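Side-chain contacts in pectate lyase (Paenibacillus sp. 0602, PDB 5GT5), which cleaves polygalacturonate and partly methylated pectin within the chain by eliminative scission, probably with calcium as cofactor: residues Leu60-Asn63 / Glu64-Ser67; His83-Leu86 / Lys87-Val91. The protein carries 1 engineered substitution. All coordinates share one frame; numbering follows the deposited sequence.

How the contacts relate
Contact 1 is a turn after strand 58-59, and contact 2 is the short helix 84-89 that follows strand 74-76; their centres lie 11 Å apart and they touch directly. A probable hydrogen bond of 2.8 Å runs from Asn63 N to Thr89 O, giving a carbonyl at the helix C-terminus a partner in the turn. Beside it Glu64 OE1 packs on Thr89 CG2 at 3.4 Å. His114 also joins them: it hydrogen-bonds Glu64 and touches Leu86. Contact 1 is remote from the likely catalytic sites, whereas contact 2 leads closer: the side chain of Val91 is about 10 Å from that of Asp152, a probable calcium ligand.

Contact 1 (Leu60-Asn63 / Glu64-Ser67)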
# COMPACT_ATOMS: atom_id res chain seq x y z
N LEU A 60 16.64 4.22 26.29
CA LEU A 60 15.82 5.29 25.72
C LEU A 60 14.71 5.82 26.64
O LEU A 60 13.76 6.46 26.19
CB LEU A 60 15.24 4.82 24.37
CG LEU A 60 16.27 4.41 23.32
CD1 LEU A 60 15.57 3.89 22.07
CD2 LEU A 60 17.19 5.60 22.97
N GLY A 61 14.84 5.56 27.94
CA GLY A 61 13.84 6.08 28.87
C GLY A 61 13.85 7.60 28.97
O GLY A 61 14.90 8.23 28.84
N TRP A 62 12.67 8.17 29.21
CA TRP A 62 12.50 9.63 29.17
C TRP A 62 13.41 10.37 30.15
O TRP A 62 13.86 11.47 29.83
CB TRP A 62 11.04 9.96 29.44
CG TRP A 62 10.70 11.39 29.28
CD1 TRP A 62 10.44 12.27 30.28
CD2 TRP A 62 10.55 12.10 28.05
NE1 TRP A 62 10.12 13.50 29.74
CE2 TRP A 62 10.19 13.41 28.37
CE3 TRP A 62 10.69 11.75 26.70
CZ2 TRP A 62 9.97 14.39 27.40
CZ3 TRP A 62 10.46 12.71 25.74
CH2 TRP A 62 10.11 14.02 26.09
N ASN A 63 13.71 9.78 31.31
CA ASN A 63 14.60 10.42 32.30
C ASN A 63 16.09 10.17 32.12
O ASN A 63 16.90 10.79 32.81
CB ASN A 63 14.21 9.99 33.72
CG ASN A 63 12.79 10.30 34.05
OD1 ASN A 63 12.23 11.31 33.59
ND2 ASN A 63 12.16 9.44 34.86
N GLU A 64 16.49 9.28 31.22
CA GLU A 64 17.90 8.99 31.03
C GLU A 64 18.48 9.53 29.75
O GLU A 64 19.70 9.55 29.58
CB GLU A 64 18.18 7.48 31.14
CG GLU A 64 17.43 6.65 30.09
CD GLU A 64 17.64 5.16 30.23
OE1 GLU A 64 18.51 4.71 31.02
OE2 GLU A 64 16.89 4.42 29.51
N ILE A 65 17.62 9.89 28.81
CA ILE A 65 18.10 10.39 27.53
C ILE A 65 18.56 11.84 27.64
O ILE A 65 18.17 12.55 28.56
CB ILE A 65 17.04 10.23 26.41
CG1 ILE A 65 15.80 11.07 26.71
CG2 ILE A 65 16.74 8.74 26.24
CD1 ILE A 65 14.62 10.95 25.69
N PRO A 66 19.41 12.28 26.69
CA PRO A 66 19.82 13.69 26.74
C PRO A 66 18.63 14.62 26.58
O PRO A 66 17.65 14.27 25.91
CB PRO A 66 20.78 13.82 25.55
CG PRO A 66 21.28 12.47 25.31
CD PRO A 66 20.16 11.51 25.68
N SER A 67 18.72 15.82 27.17
CA SER A 67 17.66 16.81 27.02
C SER A 67 17.34 17.09 25.55
O SER A 67 16.19 17.29 25.21
CB SER A 67 18.04 18.14 27.70
OG SER A 67 18.33 17.96 29.07
O HOH W 1 16.16 12.84 30.59
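Gly61 and Glu64 close a type I beta turn, with Trp62 and Asn63 at its corners. Gly61 O takes two N-H groups: Glu64 N at 3.0 Å, from above the carbonyl plane, and Ile65 N at 3.2 Å, almost in line with the C=O bond, though the N-H itself is bent at 139°. The carboxylate of Glu64 binds back to the same glycine. Its CG lies between backbone N and carbonyl carbon (chi1 61°), which folds the chain back over Gly61, and OE2 accepts from Gly61 N at 2.8 Å through its anti lone pair. OE2 also hydrogen-bonds His114 ND1. Glycine fits position 61 because a beta carbon there would come within 3.1 Å of Glu64 OE2. A water donates to Trp62 O at 2.8 Å and to Ile65 O at 2.9 Å. The apolar Ile65 places CG2 3.6 Å from Leu60 C and CD1 4.1 Å from Trp62 CE3, and reaches Phe74. A glutamine in place of Glu64 would probably weaken the hold on both Gly61 N and His114 by removing the carboxylate's charge. Two acceptors, Gly61 O and Glu64 OE2, each take two partners; the first closes the turn, the second links it to His114.

Contact 2 (His83-Leu86 / Lys87-Val91); sequences HPVL and KQTGV
The short helix 84-89, with His83 as its N-cap and Gly90 as its exit, is held by bonds between successive turns, and Val91 follows it. It lies in the connection between strands 74-76 and 92-97 of the parallel beta-helix fold of polysaccharide lyase family 1. At the cap, His83 ND1 accepts from Val85 N at 3.1 Å, with the donor in the ring plane, while His83 O receives Lys87 N at 2.9 Å. His83 NE2 is hydrogen-bonded to Trp203 O and the ring stacks on Trp203, which fixes the cap's rotation. Proline suits position 84, a first-turn site where a missing N-H costs no helical bond. One turn on, Gln88 reaches back, and its NE2 donates to Pro84 O at 3.3 Å from above the carbonyl plane. The straight bond from Thr89 N to Val85 O (165°) carries the helix to its end, where Gly90 N meets Leu86 O at 2.8 Å. Gly90 leaves with phi 71°, easy for a residue without a side chain. Leu86 CD2 lies 4.3 Å from Val91 CG2, and Leu86 also packs on Trp151 and Trp203. Threonine offers both a methyl and a hydroxyl at position 89: Thr89 CG2 lies 4.1 Å from Val85 CG1, while OG1, set between backbone N and carbonyl carbon (chi1 64°), reaches Gly90 O and donates to it at 2.9 Å, on a lone pair.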
# COMPACT_ATOMS: atom_id res chain seq x y z
N HIS A 83 8.42 -0.80 38.69
CA HIS A 83 9.73 -1.40 38.49
C HIS A 83 10.82 -0.44 38.98
O HIS A 83 10.87 0.70 38.53
CB HIS A 83 10.01 -1.81 37.04
CG HIS A 83 11.09 -2.82 36.91
ND1 HIS A 83 12.42 -2.56 37.23
CD2 HIS A 83 11.04 -4.13 36.55
CE1 HIS A 83 13.13 -3.66 37.05
NE2 HIS A 83 12.31 -4.63 36.65
N PRO A 84 11.68 -0.91 39.90
CA PRO A 84 12.69 0.02 40.45
C PRO A 84 13.61 0.65 39.38
O PRO A 84 14.00 1.81 39.53
CB PRO A 84 13.49 -0.87 41.41
CG PRO A 84 13.26 -2.28 40.97
CD PRO A 84 11.83 -2.28 40.43
N VAL A 85 13.92 -0.08 38.32
CA VAL A 85 14.79 0.46 37.28
C VAL A 85 14.04 1.50 36.47
O VAL A 85 14.55 2.59 36.22
CB VAL A 85 15.34 -0.64 36.38
CG1 VAL A 85 16.08 -0.06 35.19
CG2 VAL A 85 16.27 -1.58 37.17
N LEU A 86 12.82 1.16 36.06
CA LEU A 86 12.05 2.04 35.19
C LEU A 86 11.62 3.31 35.90
O LEU A 86 11.44 4.35 35.26
CB LEU A 86 10.86 1.29 34.58
CG LEU A 86 11.23 0.07 33.73
CD1 LEU A 86 9.95 -0.54 33.14
CD2 LEU A 86 12.15 0.50 32.60
N LYS A 87 11.44 3.25 37.22
CA LYS A 87 11.13 4.46 37.98
C LYS A 87 12.26 5.49 37.87
O LYS A 87 12.00 6.70 37.90
CB LYS A 87 10.82 4.13 39.44
CG LYS A 87 9.48 3.48 39.58
CD LYS A 87 9.15 2.94 40.97
CE LYS A 87 8.77 4.05 41.91
NZ LYS A 87 8.25 3.53 43.22
N GLN A 88 13.49 5.01 37.73
CA GLN A 88 14.65 5.88 37.50
C GLN A 88 14.79 6.29 36.05
O GLN A 88 14.96 7.47 35.76
CB GLN A 88 15.92 5.18 37.96
CG GLN A 88 15.96 4.86 39.44
CD GLN A 88 17.18 4.04 39.81
OE1 GLN A 88 18.32 4.42 39.51
NE2 GLN A 88 16.96 2.89 40.46
N THR A 89 14.74 5.32 35.14
CA THR A 89 15.01 5.62 33.74
C THR A 89 13.89 6.35 33.01
O THR A 89 14.15 7.06 32.03
CB THR A 89 15.31 4.36 32.93
OG1 THR A 89 14.15 3.51 32.93
CG2 THR A 89 16.47 3.62 33.52
N GLY A 90 12.66 6.15 33.47
CA GLY A 90 11.48 6.56 32.74
C GLY A 90 11.30 5.67 31.53
O GLY A 90 12.10 4.76 31.26
N VAL A 91 10.25 5.96 30.78
CA VAL A 91 9.88 5.19 29.59
C VAL A 91 9.43 6.20 28.54
O VAL A 91 8.65 7.11 28.83
CB VAL A 91 8.75 4.18 29.91
CG1 VAL A 91 8.26 3.48 28.67
CG2 VAL A 91 9.22 3.15 30.95